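Local coordinates for ABC transporter substrate-binding protein (Bradyrhizobium japonicum, PDB 4I1D), which probably captures a small solute in the periplasm for an ABC transporter and has D-malate bound in its pocket, at residues G12-A17 and L263-G268; A88-A93 and P269-A274; R137-H142 and P178-W183. All blocks are in the same frame, centred on the assembly; numbering follows the deposited sequence.

The three contacts illustrate how chemistry varies with position in a periplasmic-binding-protein fold. Contacts 1 and 2 share one continuous run, 263-274, which passes through strand 268-269: its first half packs on the start of helix 12-30, its second on the loop 88-93. Contact 1 is a surface contact of aromatic and aliphatic groups; contact 2 is partly buried and sets a selenomethionine chain against an amide. Contact 3, also partly buried, joins two neighbouring strands, and here backbone bonds carry much of the union. Its centre lies about 26 Å from that of contact 1 and about 35 Å from that of contact 2. A sulfate ion sits beside each contact.

Contact 1 of 3, residues G12-A17 and L263-G268; sequences GAYQAA and LHIDYG. With SO4 (sulfate ion), chain J.
The first turns of helix 12-30, which follows strand 4-9, are flanked by the irregular loop that leads into strand 268-269, with Tyr14 and Ala17 of the helix meeting Ile265 and Tyr267 of the loop. Ile265 is the central piece. With CG1 anti to the backbone N (chi1 -163°), its long branch reaches along the helix, and CD1 comes to rest 3.6 Å from Tyr14 CA, at the edge of the tyrosine ring and near its plane. The shorter branch takes a separate partner: Ile265 CG2 lies 3.8 Å from Ala17 CB. The same methyl of Ala17 also meets the loop one residue earlier, 3.9 Å from His264 CB, while the imidazole itself leads off elsewhere.

Further along, the two tyrosines form an offset T-shaped pair, the edge of Tyr267 turned toward the face of Tyr14, with centroids 5.8 Å apart and planes at 84°. The nearest carbons are Tyr14 CD1 and Tyr267 CD2, separated by 3.9 Å. In this solute-binding fold the pair stands close to the ligand site: the side chain of Tyr267 is about 6 Å from the bound D-malate and a similar distance from that of Arg208, which binds it. The phenol end of Tyr14 is held from outside the two segments, its OH hydrogen-bonding to Asp61.

The loop turns sharply between its two apolar contacts. Asp266 is the centre of an inverse gamma turn, closed by a weak bond from Tyr267 N to Ile265 O, 2.8 Å long, and this lets both Ile265 and Tyr267 send their side chains to the helix. Asp266 instead hydrogen-bonds through OD2 to Asn206, and its backbone N makes a weak bond of 2.8 Å to O2 of the sulfate ion.

Contact 2 of 3, residues A88-A93 and P269-A274; sequences AAMPEA and PGNPKA. With SO4 (sulfate ion), chain F.
Met90, modelled as selenomethionine, lies against Asn271, and together with Lys273 these residues bury the most surface in the contact between the loops 88-93 and 269-274. Met90 CG sits over the flat of the Asn271 amide, 3.5 Å from its CG, with OD1 and ND2 at much the same distance. The selenium follows, with Met90 SE 3.7 Å from Asn271 CG. A bend at the last torsion (chi3 53°) then turns the methyl aside, leaving Met90 CE 3.6 Å from Gly270 O.

The amide is held by its own polar ends. Asn271 OD1 accepts from Lys273 N at 2.8 Å, an Asx turn in which the donor stands above the carbonyl plane, and ND2 hydrogen-bonds to Val253 O. Lys273 adds a looser touch at the margin, its CE 4.1 Å from Ala89 O. Beside it the rings of Pro91 and Pro272 pass each other running opposite ways, Pro91 CD 4.1 Å from Pro272 CG.

Both segments are loop with short 3-10 pieces, one leading toward strand 100-112 and the other leaving strand 268-269, away from the ligand site. The two loops meet by van der Waals contact alone: with the amide's oxygen and nitrogen engaged by backbone groups, its flat side can serve as a packing surface for the selenomethionine chain.

Contact 3 of 3, residues R137-H142 and P178-W183; sequences RALRNH and PHITVW. With SO4 (sulfate ion), chain E.
Trp183 and Leu139 run alongside each other on the same face of the sheet, from two neighbouring parallel strands, 137-140 and 182-184, which are joined through helices 146-153 and 166-176 in a beta-alpha-beta crossover. The tryptophan can be followed outward. Its CB is 4.0 Å from Asn141 CB. With CG anti to the carbonyl carbon (chi1 -66°), the indole turns back along the partner strand: CE3 meets Arg140 O at 3.5 Å, at the ring's edge, and CZ3 is 3.7 Å from Leu139 CB. At the far corner CH2 reaches Leu139 CD1 at 3.9 Å. Ile180 CG2 rests over one indole face, offset toward the rim, and the same isoleucine sends CD1 to Leu139 CD1, roughly at right angles.

Backbone bonds bind the strands themselves. Leu139 N donates to Val182 O, in the carbonyl plane. Arg137 O is gripped by Thr181 N at 2.7 Å and more weakly by Val182 N. Thr181 completes a two-way link, because its OG1 accepts from Arg137 N at 3.2 Å and also donates to O1 of the sulfate ion. Were Thr181 replaced by an alanine, Arg137 N and that sulfate oxygen would probably each lose this partner, while the main-chain bond to Arg137 O could remain. On its other edge strand 137-140 is paired with strand 201-205. Just past the end of strand 137-140, a water accepts from Asn141 ND2 at 2.9 Å and donates to Trp183 O at 2.8 Å, while Asn141 OD1 is hydrogen-bonded to Trp318 NE1.

Contact 1 of 3, residues G12-A17 and L263-G268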
loop_
_atom_site.group_PDB
_atom_site.type_symbol
_atom_site.label_atom_id
_atom_site.label_comp_id
_atom_site.label_asym_id
_atom_site.label_seq_id
_atom_site.Cartn_x
_atom_site.Cartn_y
_atom_site.Cartn_z
ATOM N N GLY A 12 27.776 -3.454 25.777
ATOM C CA GLY A 12 27.882 -2.225 26.550
ATOM C C GLY A 12 28.591 -2.392 27.886
ATOM O O GLY A 12 29.388 -3.325 28.054
ATOM N N ALA A 13 28.310 -1.489 28.832
ATOM C CA ALA A 13 28.980 -1.540 30.134
ATOM C C ALA A 13 28.687 -2.864 30.828
ATOM O O ALA A 13 29.562 -3.456 31.469
ATOM C CB ALA A 13 28.555 -0.379 31.007
ATOM N N TYR A 14 27.446 -3.322 30.690
ATOM C CA TYR A 14 27.010 -4.586 31.283
ATOM C C TYR A 14 27.868 -5.775 30.839
ATOM O O TYR A 14 28.385 -6.508 31.676
ATOM C CB TYR A 14 25.527 -4.827 30.984
ATOM C CG TYR A 14 24.992 -6.189 31.384
ATOM C CD1 TYR A 14 25.258 -6.736 32.635
ATOM C CD2 TYR A 14 24.193 -6.915 30.511
ATOM C CE1 TYR A 14 24.752 -7.976 32.990
ATOM C CE2 TYR A 14 23.681 -8.139 30.855
ATOM C CZ TYR A 14 23.961 -8.677 32.089
ATOM O OH TYR A 14 23.448 -9.924 32.407
ATOM N N GLN A 15 28.034 -5.972 29.532
ATOM C CA GLN A 15 28.829 -7.113 29.063
ATOM C C GLN A 15 30.316 -6.937 29.384
ATOM O O GLN A 15 31.033 -7.916 29.590
ATOM C CB GLN A 15 28.623 -7.370 27.565
ATOM C CG GLN A 15 29.203 -8.695 27.068
ATOM C CD GLN A 15 28.499 -9.227 25.812
ATOM O OE1 GLN A 15 27.353 -8.877 25.530
ATOM N NE2 GLN A 15 29.187 -10.081 25.064
ATOM N N ALA A 16 30.794 -5.696 29.415
ATOM C CA ALA A 16 32.199 -5.482 29.762
ATOM C C ALA A 16 32.432 -5.903 31.221
ATOM O O ALA A 16 33.470 -6.468 31.567
ATOM C CB ALA A 16 32.602 -4.033 29.550
ATOM N N ALA A 17 31.449 -5.627 32.069
ATOM C CA ALA A 17 31.549 -5.958 33.488
ATOM C C ALA A 17 31.527 -7.468 33.683
ATOM O O ALA A 17 32.235 -7.996 34.537
ATOM C CB ALA A 17 30.419 -5.305 34.265
ATOM N N LEU A 263 30.994 -5.687 41.745
ATOM C CA LEU A 263 32.155 -4.851 41.991
ATOM C C LEU A 263 32.362 -3.937 40.783
ATOM O O LEU A 263 33.080 -2.938 40.852
ATOM C CB LEU A 263 33.397 -5.702 42.250
ATOM C CG LEU A 263 33.396 -6.515 43.548
ATOM C CD1 LEU A 263 34.797 -7.048 43.842
ATOM C CD2 LEU A 263 32.919 -5.658 44.693
ATOM N N HIS A 264 31.707 -4.274 39.676
ATOM C CA HIS A 264 31.988 -3.610 38.409
ATOM C C HIS A 264 30.765 -2.946 37.798
ATOM O O HIS A 264 30.869 -2.154 36.858
ATOM C CB HIS A 264 32.634 -4.599 37.434
ATOM C CG HIS A 264 34.007 -5.029 37.860
ATOM N ND1 HIS A 264 34.279 -6.286 38.351
ATOM C CD2 HIS A 264 35.176 -4.345 37.905
ATOM C CE1 HIS A 264 35.561 -6.366 38.668
ATOM N NE2 HIS A 264 36.128 -5.203 38.407
ATOM N N ILE A 265 29.603 -3.262 38.350
ATOM C CA ILE A 265 28.364 -2.694 37.858
ATOM C C ILE A 265 27.277 -2.862 38.909
ATOM O O ILE A 265 27.323 -3.788 39.717
ATOM C CB ILE A 265 27.952 -3.322 36.509
ATOM C CG1 ILE A 265 26.916 -2.443 35.801
ATOM C CG2 ILE A 265 27.486 -4.774 36.697
ATOM C CD1 ILE A 265 26.645 -2.859 34.377
ATOM N N ASP A 266 26.319 -1.945 38.894
ATOM C CA ASP A 266 25.275 -1.860 39.909
ATOM C C ASP A 266 24.164 -2.909 39.735
ATOM O O ASP A 266 22.976 -2.585 39.805
ATOM C CB ASP A 266 24.674 -0.449 39.888
ATOM C CG ASP A 266 23.824 -0.161 41.104
ATOM O OD1 ASP A 266 24.152 -0.696 42.188
ATOM O OD2 ASP A 266 22.830 0.594 40.977
ATOM N N TYR A 267 24.541 -4.160 39.498
ATOM C CA TYR A 267 23.553 -5.227 39.394
ATOM C C TYR A 267 23.824 -6.259 40.469
ATOM O O TYR A 267 24.944 -6.357 40.966
ATOM C CB TYR A 267 23.564 -5.851 37.998
ATOM C CG TYR A 267 23.131 -4.864 36.934
ATOM C CD1 TYR A 267 22.103 -3.963 37.183
ATOM C CD2 TYR A 267 23.761 -4.810 35.688
ATOM C CE1 TYR A 267 21.699 -3.038 36.221
ATOM C CE2 TYR A 267 23.360 -3.880 34.713
ATOM C CZ TYR A 267 22.327 -2.998 34.991
ATOM O OH TYR A 267 21.909 -2.075 34.048
ATOM N N GLY A 268 22.792 -7.004 40.850
ATOM C CA GLY A 268 22.912 -7.979 41.916
ATOM C C GLY A 268 23.302 -9.335 41.371
ATOM O O GLY A 268 23.024 -9.637 40.208
HETATM S S SO4 J . 27.948 1.455 38.969
HETATM O O1 SO4 J . 29.123 0.635 39.254
HETATM O O2 SO4 J . 26.953 0.655 38.261
HETATM O O3 SO4 J . 27.388 1.938 40.230
HETATM O O4 SO4 J . 28.324 2.592 38.129
#

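Contact 2 of 3, residues A88-A93 and P269-A274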
loop_
_atom_site.group_PDB
_atom_site.type_symbol
_atom_site.label_atom_id
_atom_site.label_comp_id
_atom_site.label_asym_id
_atom_site.label_seq_id
_atom_site.Cartn_x
_atom_site.Cartn_y
_atom_site.Cartn_z
ATOM N N ALA A 88 22.956 -26.310 41.200
ATOM C CA ALA A 88 22.167 -27.205 42.041
ATOM C C ALA A 88 22.101 -26.705 43.480
ATOM O O ALA A 88 21.096 -26.903 44.167
ATOM C CB ALA A 88 22.738 -28.620 41.997
ATOM N N ALA A 89 23.171 -26.059 43.936
ATOM C CA ALA A 89 23.229 -25.571 45.315
ATOM C C ALA A 89 22.381 -24.314 45.535
ATOM O O ALA A 89 22.096 -23.946 46.676
ATOM C CB ALA A 89 24.675 -25.328 45.737
HETATM N N MSE A 90 21.985 -23.657 44.447
HETATM C CA MSE A 90 21.114 -22.485 44.540
HETATM C C MSE A 90 19.677 -22.896 44.861
HETATM O O MSE A 90 19.253 -23.998 44.508
HETATM C CB MSE A 90 21.165 -21.671 43.242
HETATM C CG MSE A 90 22.497 -20.965 43.036
HETATM SE SE MSE A 90 22.762 -20.258 41.232
HETATM C CE MSE A 90 21.127 -19.228 41.056
ATOM N N PRO A 91 18.926 -22.017 45.546
ATOM C CA PRO A 91 17.520 -22.324 45.835
ATOM C C PRO A 91 16.737 -22.542 44.544
ATOM O O PRO A 91 17.085 -21.969 43.508
ATOM C CB PRO A 91 17.027 -21.066 46.558
ATOM C CG PRO A 91 18.254 -20.485 47.162
ATOM C CD PRO A 91 19.352 -20.752 46.165
ATOM N N GLU A 92 15.696 -23.365 44.613
ATOM C CA GLU A 92 14.944 -23.755 43.430
ATOM C C GLU A 92 14.237 -22.576 42.774
ATOM O O GLU A 92 13.965 -22.592 41.575
ATOM C CB GLU A 92 13.957 -24.877 43.768
ATOM C CG GLU A 92 14.645 -26.130 44.302
ATOM C CD GLU A 92 13.966 -27.418 43.871
ATOM O OE1 GLU A 92 12.716 -27.461 43.882
ATOM O OE2 GLU A 92 14.687 -28.385 43.520
ATOM N N ALA A 93 13.952 -21.546 43.557
ATOM C CA ALA A 93 13.305 -20.363 43.011
ATOM C C ALA A 93 14.253 -19.533 42.129
ATOM O O ALA A 93 13.820 -18.589 41.464
ATOM C CB ALA A 93 12.742 -19.513 44.126
ATOM N N PRO A 269 23.945 -10.164 42.206
ATOM C CA PRO A 269 24.353 -11.497 41.746
ATOM C C PRO A 269 23.148 -12.433 41.612
ATOM O O PRO A 269 22.309 -12.474 42.514
ATOM C CB PRO A 269 25.297 -11.982 42.864
ATOM C CG PRO A 269 24.802 -11.299 44.097
ATOM C CD PRO A 269 24.214 -9.957 43.641
ATOM N N GLY A 270 23.053 -13.156 40.499
ATOM C CA GLY A 270 22.021 -14.170 40.349
ATOM C C GLY A 270 22.107 -15.226 41.446
ATOM O O GLY A 270 21.090 -15.766 41.883
ATOM N N ASN A 271 23.322 -15.528 41.896
ATOM C CA ASN A 271 23.516 -16.524 42.947
ATOM C C ASN A 271 23.640 -15.852 44.300
ATOM O O ASN A 271 24.669 -15.246 44.605
ATOM C CB ASN A 271 24.760 -17.377 42.671
ATOM C CG ASN A 271 24.938 -18.505 43.686
ATOM O OD1 ASN A 271 24.340 -18.499 44.766
ATOM N ND2 ASN A 271 25.767 -19.476 43.339
ATOM N N PRO A 272 22.589 -15.962 45.123
ATOM C CA PRO A 272 22.571 -15.296 46.427
ATOM C C PRO A 272 23.714 -15.753 47.341
ATOM O O PRO A 272 24.026 -15.048 48.305
ATOM C CB PRO A 272 21.201 -15.683 47.004
ATOM C CG PRO A 272 20.815 -16.923 46.268
ATOM C CD PRO A 272 21.372 -16.756 44.890
ATOM N N LYS A 273 24.332 -16.894 47.041
ATOM C CA LYS A 273 25.488 -17.356 47.809
ATOM C C LYS A 273 26.652 -16.372 47.705
ATOM O O LYS A 273 27.526 -16.338 48.573
ATOM C CB LYS A 273 25.946 -18.747 47.353
ATOM C CG LYS A 273 25.052 -19.891 47.806
ATOM C CD LYS A 273 25.852 -20.959 48.544
ATOM C CE LYS A 273 24.960 -22.117 48.979
ATOM N NZ LYS A 273 25.606 -22.984 50.011
ATOM N N ALA A 274 26.660 -15.575 46.641
ATOM C CA ALA A 274 27.695 -14.563 46.457
ATOM C C ALA A 274 27.835 -13.645 47.675
ATOM O O ALA A 274 28.925 -13.174 47.979
ATOM C CB ALA A 274 27.401 -13.737 45.214
HETATM S S SO4 F . 14.986 -24.617 48.009
HETATM O O1 SO4 F . 15.461 -23.757 49.094
HETATM O O2 SO4 F . 16.123 -25.279 47.367
HETATM O O3 SO4 F . 14.082 -25.637 48.534
HETATM O O4 SO4 F . 14.259 -23.801 47.037
#

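Contact 3 of 3, residues R137-H142 and P178-W183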
loop_
_atom_site.group_PDB
_atom_site.type_symbol
_atom_site.label_atom_id
_atom_site.label_comp_id
_atom_site.label_asym_id
_atom_site.label_seq_id
_atom_site.Cartn_x
_atom_site.Cartn_y
_atom_site.Cartn_z
ATOM N N ARG A 137 8.074 13.929 32.158
ATOM C CA ARG A 137 8.090 12.532 32.565
ATOM C C ARG A 137 8.321 11.642 31.357
ATOM O O ARG A 137 7.911 11.974 30.241
ATOM C CB ARG A 137 6.739 12.137 33.177
ATOM C CG ARG A 137 6.447 12.693 34.563
ATOM C CD ARG A 137 4.949 12.651 34.846
ATOM N NE ARG A 137 4.651 12.657 36.279
ATOM C CZ ARG A 137 4.672 13.739 37.051
ATOM N NH1 ARG A 137 4.380 13.627 38.339
ATOM N NH2 ARG A 137 4.986 14.932 36.545
ATOM N N ALA A 138 8.949 10.496 31.594
ATOM C CA ALA A 138 9.147 9.490 30.550
ATOM C C ALA A 138 8.832 8.122 31.129
ATOM O O ALA A 138 9.037 7.875 32.322
ATOM C CB ALA A 138 10.574 9.522 30.023
ATOM N N LEU A 139 8.307 7.245 30.281
ATOM C CA LEU A 139 8.102 5.852 30.644
ATOM C C LEU A 139 8.648 5.062 29.475
ATOM O O LEU A 139 8.895 5.631 28.410
ATOM C CB LEU A 139 6.610 5.535 30.861
ATOM C CG LEU A 139 5.912 6.060 32.123
ATOM C CD1 LEU A 139 4.403 5.716 32.104
ATOM C CD2 LEU A 139 6.583 5.514 33.384
ATOM N N ARG A 140 8.844 3.763 29.660
ATOM C CA ARG A 140 9.352 2.927 28.576
ATOM C C ARG A 140 8.213 2.518 27.645
ATOM O O ARG A 140 7.118 2.193 28.111
ATOM C CB ARG A 140 10.015 1.676 29.136
ATOM C CG ARG A 140 10.651 0.812 28.041
ATOM C CD ARG A 140 11.252 -0.471 28.598
ATOM N NE ARG A 140 11.837 -1.268 27.523
ATOM C CZ ARG A 140 12.017 -2.585 27.569
ATOM N NH1 ARG A 140 11.645 -3.276 28.641
ATOM N NH2 ARG A 140 12.562 -3.214 26.534
ATOM N N ASN A 141 8.466 2.533 26.342
ATOM C CA ASN A 141 7.468 2.078 25.371
ATOM C C ASN A 141 7.418 0.563 25.353
ATOM O O ASN A 141 7.852 -0.070 24.387
ATOM C CB ASN A 141 7.769 2.600 23.959
ATOM C CG ASN A 141 6.592 2.419 23.002
ATOM O OD1 ASN A 141 5.747 1.536 23.183
ATOM N ND2 ASN A 141 6.531 3.266 21.978
ATOM N N HIS A 142 6.890 -0.015 26.428
ATOM C CA HIS A 142 6.913 -1.458 26.603
ATOM C C HIS A 142 6.083 -1.868 27.810
ATOM O O HIS A 142 6.132 -1.218 28.850
ATOM C CB HIS A 142 8.354 -1.936 26.778
ATOM C CG HIS A 142 8.552 -3.377 26.442
ATOM N ND1 HIS A 142 8.277 -4.395 27.332
ATOM C CD2 HIS A 142 9.000 -3.976 25.312
ATOM C CE1 HIS A 142 8.548 -5.554 26.764
ATOM N NE2 HIS A 142 8.988 -5.328 25.539
ATOM N N PRO A 178 -1.180 11.747 28.599
ATOM C CA PRO A 178 -0.988 13.126 28.118
ATOM C C PRO A 178 0.154 13.840 28.840
ATOM O O PRO A 178 0.637 14.882 28.371
ATOM C CB PRO A 178 -2.328 13.811 28.447
ATOM C CG PRO A 178 -3.318 12.697 28.529
ATOM C CD PRO A 178 -2.546 11.525 29.112
ATOM N N HIS A 179 0.587 13.274 29.967
ATOM C CA HIS A 179 1.622 13.898 30.774
ATOM C C HIS A 179 2.981 13.253 30.542
ATOM O O HIS A 179 3.977 13.642 31.152
ATOM C CB HIS A 179 1.236 13.854 32.247
ATOM C CG HIS A 179 -0.039 14.581 32.543
ATOM N ND1 HIS A 179 -0.108 15.954 32.610
ATOM C CD2 HIS A 179 -1.299 14.126 32.752
ATOM C CE1 HIS A 179 -1.354 16.317 32.877
ATOM N NE2 HIS A 179 -2.096 15.227 32.966
ATOM N N ILE A 180 3.018 12.273 29.643
ATOM C CA ILE A 180 4.276 11.650 29.293
ATOM C C ILE A 180 4.912 12.440 28.152
ATOM O O ILE A 180 4.336 12.594 27.071
ATOM C CB ILE A 180 4.100 10.179 28.911
ATOM C CG1 ILE A 180 3.528 9.392 30.097
ATOM C CG2 ILE A 180 5.419 9.597 28.439
ATOM C CD1 ILE A 180 4.237 9.635 31.421
ATOM N N THR A 181 6.102 12.957 28.430
ATOM C CA THR A 181 6.854 13.756 27.483
ATOM C C THR A 181 7.421 12.864 26.388
ATOM O O THR A 181 7.355 13.195 25.202
ATOM C CB THR A 181 7.999 14.449 28.211
ATOM O OG1 THR A 181 7.460 15.201 29.308
ATOM C CG2 THR A 181 8.769 15.358 27.272
ATOM N N VAL A 182 7.975 11.726 26.802
ATOM C CA VAL A 182 8.593 10.775 25.888
ATOM C C VAL A 182 8.387 9.341 26.363
ATOM O O VAL A 182 8.557 9.044 27.540
ATOM C CB VAL A 182 10.125 10.986 25.796
ATOM C CG1 VAL A 182 10.752 9.894 24.944
ATOM C CG2 VAL A 182 10.451 12.350 25.238
ATOM N N TRP A 183 8.036 8.456 25.436
ATOM C CA TRP A 183 8.079 7.019 25.682
ATOM C C TRP A 183 9.385 6.486 25.113
ATOM O O TRP A 183 9.535 6.390 23.894
ATOM C CB TRP A 183 6.898 6.336 24.993
ATOM C CG TRP A 183 5.560 6.732 25.575
ATOM C CD1 TRP A 183 4.805 7.814 25.235
ATOM C CD2 TRP A 183 4.830 6.039 26.597
ATOM N NE1 TRP A 183 3.645 7.836 25.979
ATOM C CE2 TRP A 183 3.638 6.758 26.822
ATOM C CE3 TRP A 183 5.074 4.882 27.348
ATOM C CZ2 TRP A 183 2.692 6.357 27.761
ATOM C CZ3 TRP A 183 4.128 4.486 28.281
ATOM C CH2 TRP A 183 2.959 5.219 28.480
HETATM S S SO4 E . 4.568 17.542 28.405
HETATM O O1 SO4 E . 5.929 17.225 27.970
HETATM O O2 SO4 E . 3.617 16.602 27.807
HETATM O O3 SO4 E . 4.468 17.454 29.864
HETATM O O4 SO4 E . 4.264 18.907 27.978
HETATM O O HOH W 1 8.248 5.541 21.615
#